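Local structure of alginate lyase (Aplysia kurodai, 5GMT) at residues D148-A153 / G176-R181; R166-A171 / Q222-N227; G117-E122 / N235-R240; Y154-Q159 / M231-S236. The protein probably cleaves alginate as a lyase of polysaccharide lyase family 14, with a specificity for polymannuronate. All coordinates share one frame; numbering follows the deposited sequence.

In the fold
All four contacts belong to a concanavalin-like fold, two antiparallel sheets packed together. Contacts 1 and 2 are close neighbours, their centres about 7 Å apart: strand 177-179 pairs with strand 149-154 on one side and strand 169-170 on the other, while contact 2 reaches across to strand 222-229 of the second sheet, whose C223 is in a disulfide with C213. Contact 3 lies at another part of the first sheet, centre about 22 Å from that of contact 1. Contact 4 ties together the loops that follow strands 149-154 and 222-229; its centre is about 11 Å from that of contact 3, with N235 and S236 common to both.

Contact 1 (D148-A153 / G176-R181); sequences DGELYA and GQSLGR
L151 and L179 face each other as an antiparallel hydrogen-bonded pair, the amide of each donating to the carbonyl of the other; L179 N meets L151 O almost straight, at 177°. A153 and Q177 repeat the pattern, and Y152 opposite S178 forms the non-hydrogen-bonded pair between them. The tightly packed face carries L151, A153 and L179, with Q177 at its margin. L179 CD1 sits 3.7 Å from A153 CB and 3.9 Å from L151 CD2, and Y224 and A226 of strand 222-229 cover L179, so small and branched apolar residues suit this interior. Such strand pairing builds one sheet of the concanavalin-like sandwich. On the other face lie Y152 and S178, and the E150 carboxylate reaches S178. With CG anti to the backbone N (chi1 -176°), the Y152 side chain puts one ring face over G176 CA, and its OH accepts from G176 N at 3.0 Å; a beta carbon on G176 would collide with Y152 CZ, hence the glycine. S178 OG donates to E150 OE2 at 2.6 Å, from above the carboxylate plane. Toward the looser, partly exposed end, R181 runs alongside E150, the two planar groups 10° apart, with NE bridging to OE1 at 2.7 Å while NH2 donates to S178 OG. R144 also pairs with E150 OE1. An alanine in place of R181 would probably leave the E150 carboxylate less firmly fixed and S178 OG without the NH2 donor. G180, with its positive phi, makes the bend before R181, and the partly exposed Q177 leads its amide away to H172 O.

Contact 2 (R166-A171 / Q222-N227); sequences RDDVIA and QCYTAN
R166 reaches N227 end-on: NH1 and NH2 both donate to the single backbone oxygen N227 O, each at 3.0 Å. Beside this fork, Y224 OH donates to D168 OD2 at 2.6 Å; the carboxylate sits at the edge of the phenol ring, and the two planes stand 70° apart.

The next shell fixes both groups. R166 NE and NH2 grip D168 side-on, one nitrogen to each oxygen, at 3.0 Å from NE to OD1 and 2.9 Å from NH2 to OD2, each through a syn lone pair. A type I turn from R166 to V169, closed by V169 N to R166 O, brings the two side chains together, and D168 CG lies between the backbone N and the carbonyl carbon (chi1 65°), which turns the carboxylate toward R166. A water accepts from N227 N and lies 2.9 Å from D168 OD2. Outside the segments E160 forms a second salt bridge to R166 NH1.

A leucine in place of R166 would strip N227 O of both these donors and is likely to leave the D168 carboxylate free to rotate away from Y224. Because D168 faces a guanidinium and a hydroxyl donor, its negative charge is probably stabilised, making this a charged and hydrogen-bonded link between the 166-169 turn and strand 222-229.

Contact 3 (G117-E122 / N235-R240); sequences GGENGE and NSHHLR
G118 and H238 make the hydrogen-bonded pair of an antiparallel bridge, where strands 110-118 and 238-247 of one sheet of the concanavalin-like sandwich meet. G118 N donates to H238 O at 2.9 Å and H238 N returns a bond to G118 O at 3.2 Å. One residue back, G117 lies opposite L239 as the non-hydrogen-bonded pair. Both glycines are required by shape: a beta carbon on G117 would run into H238 O, and the backbone angles of G118 would jam one against the preceding carbonyl.

Among the side-chain bonds, R240 is the main donor. Its NE and NH2 both grip G118 O, side-on, NH2 in the carbonyl plane at 3.1 Å and NE well above it, so three N-H groups converge on this oxygen. A weaker bond runs from NE to E119 O. The bend at chi2 (-63°) brings the guanidinium back to the 118-120 backbone, with N120 CA over one guanidinium face and H238 CB over the opposite one; NH1 goes on to S88 O.

Ring packing brings H237 onto the other strand: G118 CA stands over its face, 4.0 Å from the centroid, a CH-pi contact. E119 lies alongside the same ring. Two waters link the segments. One joins N120 N, weakly, to S236 O, and the other lies 2.9 Å from H237 NE2 and donates to E119 OE1 at 2.5 Å.

Contact 4 (Y154-Q159 / M231-S236); sequences YIPTNQ and MRNTNS
N158 and N233 meet amide to amide in a reciprocal pair of hydrogen bonds. N158 ND2 donates to N233 OD1 at 2.9 Å, and N233 ND2 answers to N158 OD1 at 3.0 Å, both nearly straight. The side chains come from opposite directions, and each acceptor oxygen lies close to the plane of the amide that donates to it, while the two planes are turned 34° apart, so that each donor is a little tilted from the carbonyl plane it addresses. Asparagine suits both ends because its amide supplies one donor and one acceptor, and the two hydrogen bonds together are likely to keep each amide from turning over. N158 is carried by an inverse gamma turn, and its chi1 of 60° sets CG between the backbone N and carbonyl carbon, directing the amide across to N233.

Outward from this pair the loop 154-159 is braced from within by Q159 NE2 to P156 O, 2.8 Å, and from outside by R230, whose O accepts from Q159 NE2 and whose NH1 donates to N158 O. Beyond the polar bonds comes packing by P156, whose ring lies on the backbone of the other loop. Its CD is 3.3 Å from M231 O, and its CB rests 3.6 Å from N233 ND2. The compact, rigid proline ring sets CG and CD against the M231 carbonyl.

Loop 154-159 follows strand 149-154, and loop 231-236 leads from strand 222-229 of one sheet to strand 238-247 of the other. Across this junction M231 packs on F137 of strand 136-143, and R232 NH1 bonds to H237 O, just before strand 238-247 begins.

Contact 1 (D148-A153 / G176-R181)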
loop_
_atom_site.group_PDB
_atom_site.type_symbol
_atom_site.label_atom_id
_atom_site.label_comp_id
_atom_site.label_asym_id
_atom_site.label_seq_id
_atom_site.Cartn_x
_atom_site.Cartn_y
_atom_site.Cartn_z
ATOM N N ASP A 148 12.629 1.915 8.155
ATOM C CA ASP A 148 11.630 1.240 8.988
ATOM C C ASP A 148 10.282 1.197 8.250
ATOM O O ASP A 148 9.881 2.176 7.644
ATOM C CB ASP A 148 11.455 1.952 10.332
ATOM C CG ASP A 148 12.528 1.583 11.344
ATOM O OD1 ASP A 148 13.142 0.504 11.206
ATOM O OD2 ASP A 148 12.744 2.380 12.284
ATOM N N GLY A 149 9.593 0.065 8.306
ATOM C CA GLY A 149 8.294 -0.041 7.663
ATOM C C GLY A 149 7.130 -0.004 8.633
ATOM O O GLY A 149 7.300 -0.198 9.837
ATOM N N GLU A 150 5.935 0.223 8.099
ATOM C CA GLU A 150 4.728 0.205 8.913
ATOM C C GLU A 150 3.519 -0.058 8.040
ATOM O O GLU A 150 3.574 0.115 6.817
ATOM C CB GLU A 150 4.553 1.538 9.649
ATOM C CG GLU A 150 4.085 2.661 8.731
ATOM C CD GLU A 150 4.038 4.023 9.419
ATOM O OE1 GLU A 150 4.927 4.325 10.241
ATOM O OE2 GLU A 150 3.105 4.796 9.146
ATOM N N LEU A 151 2.434 -0.477 8.679
ATOM C CA LEU A 151 1.096 -0.396 8.095
ATOM C C LEU A 151 0.595 1.029 8.314
ATOM O O LEU A 151 0.679 1.534 9.417
ATOM C CB LEU A 151 0.150 -1.415 8.740
ATOM C CG LEU A 151 -1.351 -1.228 8.497
ATOM C CD1 LEU A 151 -1.642 -1.334 7.020
ATOM C CD2 LEU A 151 -2.183 -2.248 9.270
ATOM N N TYR A 152 0.104 1.688 7.265
ATOM C CA TYR A 152 -0.337 3.075 7.375
ATOM C C TYR A 152 -1.816 3.131 7.058
ATOM O O TYR A 152 -2.207 3.210 5.889
ATOM C CB TYR A 152 0.452 3.973 6.439
ATOM C CG TYR A 152 0.129 5.442 6.559
ATOM C CD1 TYR A 152 0.339 6.123 7.752
ATOM C CD2 TYR A 152 -0.356 6.157 5.466
ATOM C CE1 TYR A 152 0.055 7.480 7.864
ATOM C CE2 TYR A 152 -0.636 7.526 5.563
ATOM C CZ TYR A 152 -0.428 8.174 6.769
ATOM O OH TYR A 152 -0.703 9.523 6.884
ATOM N N ALA A 153 -2.626 3.082 8.111
ATOM C CA ALA A 153 -4.039 2.758 7.973
ATOM C C ALA A 153 -4.965 3.963 8.119
ATOM O O ALA A 153 -4.891 4.705 9.100
ATOM C CB ALA A 153 -4.417 1.692 8.997
ATOM N N GLY A 176 -3.151 9.047 8.591
ATOM C CA GLY A 176 -3.221 7.616 8.817
ATOM C C GLY A 176 -2.667 7.185 10.163
ATOM O O GLY A 176 -1.866 7.902 10.768
ATOM N N GLN A 177 -3.113 6.022 10.639
ATOM C CA GLN A 177 -2.565 5.428 11.851
ATOM C C GLN A 177 -1.328 4.615 11.490
ATOM O O GLN A 177 -1.340 3.874 10.510
ATOM C CB GLN A 177 -3.608 4.541 12.542
ATOM C CG GLN A 177 -4.993 5.158 12.607
ATOM C CD GLN A 177 -4.975 6.495 13.317
ATOM O OE1 GLN A 177 -4.436 6.612 14.421
ATOM N NE2 GLN A 177 -5.527 7.514 12.676
ATOM N N SER A 178 -0.254 4.766 12.254
ATOM C CA SER A 178 0.946 3.963 12.023
ATOM C C SER A 178 0.877 2.717 12.881
ATOM O O SER A 178 0.873 2.806 14.110
ATOM C CB SER A 178 2.220 4.756 12.338
ATOM O OG SER A 178 2.362 5.829 11.429
ATOM N N LEU A 179 0.810 1.560 12.229
ATOM C CA LEU A 179 0.756 0.279 12.939
ATOM C C LEU A 179 1.998 -0.550 12.658
ATOM O O LEU A 179 2.356 -0.793 11.498
ATOM C CB LEU A 179 -0.495 -0.505 12.538
ATOM C CG LEU A 179 -1.762 0.103 13.150
ATOM C CD1 LEU A 179 -2.763 0.393 12.052
ATOM C CD2 LEU A 179 -2.365 -0.826 14.178
ATOM N N GLY A 180 2.658 -0.973 13.730
ATOM C CA GLY A 180 3.793 -1.862 13.619
ATOM C C GLY A 180 5.066 -1.221 13.106
ATOM O O GLY A 180 5.917 -1.916 12.563
ATOM N N ARG A 181 5.207 0.090 13.270
ATOM C CA ARG A 181 6.378 0.783 12.739
ATOM C C ARG A 181 7.653 0.193 13.316
ATOM O O ARG A 181 7.796 0.051 14.535
ATOM C CB ARG A 181 6.314 2.286 13.020
ATOM C CG ARG A 181 7.414 3.094 12.321
ATOM C CD ARG A 181 7.430 4.546 12.794
ATOM N NE ARG A 181 6.198 5.260 12.457
ATOM C CZ ARG A 181 5.953 6.518 12.813
ATOM N NH1 ARG A 181 6.854 7.190 13.522
ATOM N NH2 ARG A 181 4.812 7.102 12.478
#

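Contact 2 (R166-A171 / Q222-N227)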
loop_
_atom_site.group_PDB
_atom_site.type_symbol
_atom_site.label_atom_id
_atom_site.label_comp_id
_atom_site.label_asym_id
_atom_site.label_seq_id
_atom_site.Cartn_x
_atom_site.Cartn_y
_atom_site.Cartn_z
ATOM N N ARG A 166 -1.946 1.421 22.364
ATOM C CA ARG A 166 -1.350 0.140 22.004
ATOM C C ARG A 166 0.127 0.299 21.706
ATOM O O ARG A 166 0.550 1.303 21.129
ATOM C CB ARG A 166 -2.065 -0.470 20.795
ATOM C CG ARG A 166 -3.406 -1.093 21.145
ATOM C CD ARG A 166 -4.256 -1.397 19.918
ATOM N NE ARG A 166 -3.535 -2.200 18.934
ATOM C CZ ARG A 166 -4.117 -2.946 18.004
ATOM N NH1 ARG A 166 -5.444 -3.019 17.931
ATOM N NH2 ARG A 166 -3.367 -3.629 17.151
ATOM N N ASP A 167 0.909 -0.696 22.107
ATOM C CA ASP A 167 2.344 -0.677 21.859
ATOM C C ASP A 167 2.660 -0.654 20.351
ATOM O O ASP A 167 3.686 -0.107 19.933
ATOM C CB ASP A 167 3.004 -1.882 22.533
ATOM C CG ASP A 167 4.490 -1.692 22.747
ATOM O OD1 ASP A 167 4.927 -0.529 22.895
ATOM O OD2 ASP A 167 5.221 -2.707 22.782
ATOM N N ASP A 168 1.773 -1.221 19.537
ATOM C CA ASP A 168 2.034 -1.289 18.098
ATOM C C ASP A 168 1.389 -0.134 17.337
ATOM O O ASP A 168 1.351 -0.151 16.114
ATOM C CB ASP A 168 1.561 -2.632 17.522
ATOM C CG ASP A 168 0.049 -2.822 17.611
ATOM O OD1 ASP A 168 -0.583 -2.179 18.468
ATOM O OD2 ASP A 168 -0.504 -3.623 16.817
ATOM N N VAL A 169 0.904 0.880 18.061
ATOM C CA VAL A 169 0.185 1.991 17.428
ATOM C C VAL A 169 0.836 3.339 17.694
ATOM O O VAL A 169 1.124 3.689 18.835
ATOM C CB VAL A 169 -1.295 2.070 17.905
ATOM C CG1 VAL A 169 -1.922 3.423 17.527
ATOM C CG2 VAL A 169 -2.108 0.928 17.328
ATOM N N ILE A 170 1.089 4.074 16.620
ATOM C CA ILE A 170 1.397 5.489 16.703
ATOM C C ILE A 170 0.255 6.210 15.997
ATOM O O ILE A 170 0.186 6.252 14.765
ATOM C CB ILE A 170 2.753 5.821 16.072
ATOM C CG1 ILE A 170 3.875 5.124 16.848
ATOM C CG2 ILE A 170 2.976 7.344 16.049
ATOM C CD1 ILE A 170 5.210 5.149 16.155
ATOM N N ALA A 171 -0.659 6.745 16.799
ATOM C CA ALA A 171 -1.929 7.260 16.303
ATOM C C ALA A 171 -1.805 8.661 15.726
ATOM O O ALA A 171 -0.854 9.393 16.021
ATOM C CB ALA A 171 -2.976 7.243 17.425
ATOM N N GLN A 222 10.471 -10.917 7.971
ATOM C CA GLN A 222 9.948 -10.295 9.186
ATOM C C GLN A 222 8.456 -10.024 9.017
ATOM O O GLN A 222 8.043 -9.417 8.033
ATOM C CB GLN A 222 10.701 -9.003 9.516
ATOM C CG GLN A 222 12.104 -9.269 10.066
ATOM C CD GLN A 222 12.723 -8.073 10.761
ATOM O OE1 GLN A 222 12.752 -6.966 10.223
ATOM N NE2 GLN A 222 13.227 -8.295 11.971
ATOM N N CYS A 223 7.648 -10.486 9.967
ATOM C CA CYS A 223 6.208 -10.301 9.847
ATOM C C CYS A 223 5.680 -9.506 11.019
ATOM O O CYS A 223 6.248 -9.539 12.112
ATOM C CB CYS A 223 5.479 -11.640 9.775
ATOM S SG CYS A 223 5.895 -12.677 8.366
ATOM N N TYR A 224 4.584 -8.797 10.782
ATOM C CA TYR A 224 3.875 -8.087 11.836
ATOM C C TYR A 224 2.392 -8.325 11.669
ATOM O O TYR A 224 1.876 -8.200 10.561
ATOM C CB TYR A 224 4.171 -6.591 11.784
ATOM C CG TYR A 224 3.113 -5.753 12.456
ATOM C CD1 TYR A 224 2.896 -5.845 13.824
ATOM C CD2 TYR A 224 2.330 -4.867 11.722
ATOM C CE1 TYR A 224 1.924 -5.078 14.449
ATOM C CE2 TYR A 224 1.359 -4.100 12.335
ATOM C CZ TYR A 224 1.161 -4.209 13.698
ATOM O OH TYR A 224 0.191 -3.444 14.299
ATOM N N THR A 225 1.709 -8.679 12.752
ATOM C CA THR A 225 0.262 -8.820 12.690
ATOM C C THR A 225 -0.420 -7.744 13.519
ATOM O O THR A 225 -0.233 -7.672 14.728
ATOM C CB THR A 225 -0.200 -10.200 13.163
ATOM O OG1 THR A 225 0.292 -11.206 12.261
ATOM C CG2 THR A 225 -1.720 -10.260 13.190
ATOM N N ALA A 226 -1.188 -6.893 12.846
ATOM C CA ALA A 226 -2.073 -5.947 13.518
ATOM C C ALA A 226 -3.425 -6.604 13.756
ATOM O O ALA A 226 -4.187 -6.806 12.819
ATOM C CB ALA A 226 -2.246 -4.679 12.680
ATOM N N ASN A 227 -3.754 -6.951 14.989
ATOM C CA ASN A 227 -5.085 -7.504 15.149
ATOM C C ASN A 227 -5.995 -6.566 15.915
ATOM O O ASN A 227 -5.609 -5.432 16.222
ATOM C CB ASN A 227 -5.040 -8.891 15.786
ATOM C CG ASN A 227 -4.323 -8.921 17.084
ATOM O OD1 ASN A 227 -4.406 -7.985 17.892
ATOM N ND2 ASN A 227 -3.595 -10.017 17.313
HETATM O O HOH W 1 -1.444 -6.357 16.981
#

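Contact 3 (G117-E122 / N235-R240)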
loop_
_atom_site.group_PDB
_atom_site.type_symbol
_atom_site.label_atom_id
_atom_site.label_comp_id
_atom_site.label_asym_id
_atom_site.label_seq_id
_atom_site.Cartn_x
_atom_site.Cartn_y
_atom_site.Cartn_z
ATOM N N GLY A 117 -10.660 -0.702 0.618
ATOM C CA GLY A 117 -12.023 -1.143 0.407
ATOM C C GLY A 117 -13.026 -0.123 0.912
ATOM O O GLY A 117 -12.678 1.021 1.215
ATOM N N GLY A 118 -14.280 -0.541 0.992
ATOM C CA GLY A 118 -15.343 0.340 1.433
ATOM C C GLY A 118 -16.540 0.165 0.526
ATOM O O GLY A 118 -16.878 -0.955 0.146
ATOM N N GLU A 119 -17.169 1.283 0.183
ATOM C CA GLU A 119 -18.305 1.292 -0.732
ATOM C C GLU A 119 -17.946 0.761 -2.130
ATOM O O GLU A 119 -16.775 0.664 -2.500
ATOM C CB GLU A 119 -18.871 2.712 -0.836
ATOM C CG GLU A 119 -19.428 3.265 0.485
ATOM C CD GLU A 119 -19.877 4.714 0.374
ATOM O OE1 GLU A 119 -20.416 5.251 1.370
ATOM O OE2 GLU A 119 -19.682 5.319 -0.706
ATOM N N ASN A 120 -18.960 0.412 -2.914
ATOM C CA ASN A 120 -18.704 -0.155 -4.232
ATOM C C ASN A 120 -18.253 0.895 -5.254
ATOM O O ASN A 120 -17.693 0.559 -6.300
ATOM C CB ASN A 120 -19.944 -0.885 -4.754
ATOM C CG ASN A 120 -19.639 -1.735 -5.972
ATOM O OD1 ASN A 120 -18.610 -2.398 -6.032
ATOM N ND2 ASN A 120 -20.517 -1.689 -6.960
ATOM N N GLY A 121 -18.464 2.164 -4.939
ATOM C CA GLY A 121 -18.209 3.228 -5.897
ATOM C C GLY A 121 -17.145 4.215 -5.472
ATOM O O GLY A 121 -16.167 3.835 -4.820
ATOM N N GLU A 122 -17.340 5.487 -5.830
ATOM C CA GLU A 122 -16.340 6.531 -5.584
ATOM C C GLU A 122 -15.992 6.693 -4.112
ATOM O O GLU A 122 -14.892 7.131 -3.782
ATOM C CB GLU A 122 -16.830 7.877 -6.128
ATOM C CG GLU A 122 -16.723 8.003 -7.620
ATOM C CD GLU A 122 -15.290 7.928 -8.098
ATOM O OE1 GLU A 122 -14.444 8.668 -7.551
ATOM O OE2 GLU A 122 -15.006 7.125 -9.005
ATOM N N ASN A 235 -22.203 -3.508 6.617
ATOM C CA ASN A 235 -21.943 -4.751 5.915
ATOM C C ASN A 235 -21.811 -4.610 4.413
ATOM O O ASN A 235 -21.491 -5.572 3.739
ATOM C CB ASN A 235 -23.043 -5.765 6.226
ATOM C CG ASN A 235 -22.805 -6.483 7.526
ATOM O OD1 ASN A 235 -21.907 -7.321 7.622
ATOM N ND2 ASN A 235 -23.596 -6.152 8.547
ATOM N N SER A 236 -22.083 -3.426 3.872
ATOM C CA SER A 236 -21.989 -3.263 2.439
ATOM C C SER A 236 -20.551 -2.966 2.018
ATOM O O SER A 236 -20.260 -2.969 0.822
ATOM C CB SER A 236 -22.912 -2.146 1.952
ATOM O OG SER A 236 -22.557 -0.913 2.562
ATOM N N HIS A 237 -19.676 -2.694 2.994
ATOM C CA HIS A 237 -18.248 -2.440 2.717
ATOM C C HIS A 237 -17.465 -3.743 2.576
ATOM O O HIS A 237 -17.622 -4.668 3.386
ATOM C CB HIS A 237 -17.600 -1.600 3.828
ATOM C CG HIS A 237 -18.091 -0.189 3.891
ATOM N ND1 HIS A 237 -17.524 0.760 4.716
ATOM C CD2 HIS A 237 -19.100 0.434 3.236
ATOM C CE1 HIS A 237 -18.156 1.908 4.561
ATOM N NE2 HIS A 237 -19.123 1.737 3.678
ATOM N N HIS A 238 -16.606 -3.807 1.559
ATOM C CA HIS A 238 -15.751 -4.971 1.339
ATOM C C HIS A 238 -14.394 -4.541 0.792
ATOM O O HIS A 238 -14.185 -3.373 0.487
ATOM C CB HIS A 238 -16.416 -5.956 0.373
ATOM C CG HIS A 238 -17.781 -6.390 0.811
ATOM N ND1 HIS A 238 -17.980 -7.344 1.789
ATOM C CD2 HIS A 238 -19.013 -5.992 0.415
ATOM C CE1 HIS A 238 -19.279 -7.519 1.968
ATOM N NE2 HIS A 238 -19.926 -6.713 1.144
ATOM N N LEU A 239 -13.468 -5.485 0.683
ATOM C CA LEU A 239 -12.172 -5.183 0.079
ATOM C C LEU A 239 -12.369 -5.038 -1.419
ATOM O O LEU A 239 -13.114 -5.815 -2.016
ATOM C CB LEU A 239 -11.158 -6.280 0.399
ATOM C CG LEU A 239 -10.602 -6.204 1.818
ATOM C CD1 LEU A 239 -10.192 -7.593 2.308
ATOM C CD2 LEU A 239 -9.419 -5.238 1.851
ATOM N N ARG A 240 -11.712 -4.048 -2.023
ATOM C CA ARG A 240 -11.946 -3.741 -3.433
ATOM C C ARG A 240 -10.731 -3.998 -4.318
ATOM O O ARG A 240 -10.874 -4.243 -5.516
ATOM C CB ARG A 240 -12.387 -2.282 -3.583
ATOM C CG ARG A 240 -13.679 -1.929 -2.823
ATOM C CD ARG A 240 -14.875 -2.727 -3.357
ATOM N NE ARG A 240 -16.081 -2.459 -2.574
ATOM C CZ ARG A 240 -17.154 -3.244 -2.558
ATOM N NH1 ARG A 240 -17.188 -4.344 -3.305
ATOM N NH2 ARG A 240 -18.186 -2.933 -1.782
HETATM O O HOH W 2 -20.549 4.256 3.608
HETATM O O HOH W 3 -21.158 -1.165 -1.318
#

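Contact 4 (Y154-Q159 / M231-S236)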
loop_
_atom_site.group_PDB
_atom_site.type_symbol
_atom_site.label_atom_id
_atom_site.label_comp_id
_atom_site.label_asym_id
_atom_site.label_seq_id
_atom_site.Cartn_x
_atom_site.Cartn_y
_atom_site.Cartn_z
ATOM N N TYR A 154 -5.822 4.146 7.120
ATOM C CA TYR A 154 -7.002 4.990 7.256
ATOM C C TYR A 154 -8.167 4.075 7.602
ATOM O O TYR A 154 -8.644 3.318 6.762
ATOM C CB TYR A 154 -7.278 5.773 5.967
ATOM C CG TYR A 154 -6.435 7.014 5.826
ATOM C CD1 TYR A 154 -5.049 6.929 5.703
ATOM C CD2 TYR A 154 -7.021 8.273 5.816
ATOM C CE1 TYR A 154 -4.268 8.065 5.585
ATOM C CE2 TYR A 154 -6.245 9.420 5.694
ATOM C CZ TYR A 154 -4.879 9.311 5.573
ATOM O OH TYR A 154 -4.098 10.441 5.454
ATOM N N ILE A 155 -8.609 4.125 8.853
ATOM C CA ILE A 155 -9.661 3.242 9.333
ATOM C C ILE A 155 -10.624 4.076 10.185
ATOM O O ILE A 155 -10.290 5.184 10.573
ATOM C CB ILE A 155 -9.066 2.062 10.146
ATOM C CG1 ILE A 155 -8.033 2.584 11.140
ATOM C CG2 ILE A 155 -8.406 1.067 9.210
ATOM C CD1 ILE A 155 -7.347 1.474 11.989
ATOM N N PRO A 156 -11.836 3.564 10.442
ATOM C CA PRO A 156 -12.827 4.332 11.215
ATOM C C PRO A 156 -12.323 4.816 12.581
ATOM O O PRO A 156 -11.450 4.210 13.198
ATOM C CB PRO A 156 -13.977 3.335 11.382
ATOM C CG PRO A 156 -13.900 2.490 10.150
ATOM C CD PRO A 156 -12.418 2.347 9.846
ATOM N N THR A 157 -12.883 5.920 13.063
ATOM C CA THR A 157 -12.420 6.463 14.331
ATOM C C THR A 157 -12.816 5.597 15.528
ATOM O O THR A 157 -12.201 5.687 16.581
ATOM C CB THR A 157 -12.948 7.900 14.552
ATOM O OG1 THR A 157 -14.374 7.884 14.612
ATOM C CG2 THR A 157 -12.515 8.801 13.403
ATOM N N ASN A 158 -13.830 4.749 15.376
ATOM C CA ASN A 158 -14.281 3.957 16.520
ATOM C C ASN A 158 -13.531 2.619 16.638
ATOM O O ASN A 158 -14.082 1.546 16.413
ATOM C CB ASN A 158 -15.802 3.728 16.466
ATOM C CG ASN A 158 -16.255 2.994 15.224
ATOM O OD1 ASN A 158 -15.748 3.221 14.131
ATOM N ND2 ASN A 158 -17.240 2.106 15.387
ATOM N N GLN A 159 -12.265 2.695 17.020
ATOM C CA GLN A 159 -11.482 1.493 17.243
ATOM C C GLN A 159 -11.719 0.989 18.660
ATOM O O GLN A 159 -12.433 1.622 19.435
ATOM C CB GLN A 159 -9.995 1.774 17.003
ATOM C CG GLN A 159 -9.688 2.193 15.581
ATOM C CD GLN A 159 -10.030 1.109 14.563
ATOM O OE1 GLN A 159 -9.740 -0.074 14.768
ATOM N NE2 GLN A 159 -10.650 1.508 13.467
ATOM N N MET A 231 -12.369 -2.062 10.329
ATOM C CA MET A 231 -12.223 -1.442 9.015
ATOM C C MET A 231 -13.539 -0.849 8.528
ATOM O O MET A 231 -13.557 0.088 7.730
ATOM C CB MET A 231 -11.720 -2.452 7.979
ATOM C CG MET A 231 -10.279 -2.896 8.168
ATOM S SD MET A 231 -10.161 -4.160 9.444
ATOM C CE MET A 231 -8.614 -4.957 8.959
ATOM N N ARG A 232 -14.648 -1.413 8.995
ATOM C CA ARG A 232 -15.949 -1.007 8.475
ATOM C C ARG A 232 -17.016 -1.013 9.572
ATOM O O ARG A 232 -16.895 -1.735 10.567
ATOM C CB ARG A 232 -16.359 -1.930 7.334
ATOM C CG ARG A 232 -16.388 -3.383 7.762
ATOM C CD ARG A 232 -16.954 -4.306 6.703
ATOM N NE ARG A 232 -17.052 -5.669 7.215
ATOM C CZ ARG A 232 -17.739 -6.640 6.629
ATOM N NH1 ARG A 232 -18.406 -6.406 5.505
ATOM N NH2 ARG A 232 -17.775 -7.847 7.182
ATOM N N ASN A 233 -18.056 -0.204 9.386
ATOM C CA ASN A 233 -19.179 -0.185 10.331
ATOM C C ASN A 233 -20.475 -0.631 9.695
ATOM O O ASN A 233 -21.521 -0.655 10.345
ATOM C CB ASN A 233 -19.365 1.205 10.942
ATOM C CG ASN A 233 -18.348 1.500 12.021
ATOM O OD1 ASN A 233 -18.333 0.847 13.069
ATOM N ND2 ASN A 233 -17.495 2.484 11.778
ATOM N N THR A 234 -20.411 -1.001 8.425
ATOM C CA THR A 234 -21.592 -1.454 7.734
ATOM C C THR A 234 -21.235 -2.629 6.840
ATOM O O THR A 234 -20.108 -2.745 6.367
ATOM C CB THR A 234 -22.240 -0.313 6.911
ATOM O OG1 THR A 234 -23.459 -0.773 6.323
ATOM C CG2 THR A 234 -21.303 0.181 5.819
ATOM N N ASN A 235 -22.203 -3.508 6.617
ATOM C CA ASN A 235 -21.943 -4.751 5.915
ATOM C C ASN A 235 -21.811 -4.610 4.413
ATOM O O ASN A 235 -21.491 -5.572 3.739
ATOM C CB ASN A 235 -23.043 -5.765 6.226
ATOM C CG ASN A 235 -22.805 -6.483 7.526
ATOM O OD1 ASN A 235 -21.907 -7.321 7.622
ATOM N ND2 ASN A 235 -23.596 -6.152 8.547
ATOM N N SER A 236 -22.083 -3.426 3.872
ATOM C CA SER A 236 -21.989 -3.263 2.439
ATOM C C SER A 236 -20.551 -2.966 2.018
ATOM O O SER A 236 -20.260 -2.969 0.822
ATOM C CB SER A 236 -22.912 -2.146 1.952
ATOM O OG SER A 236 -22.557 -0.913 2.562
#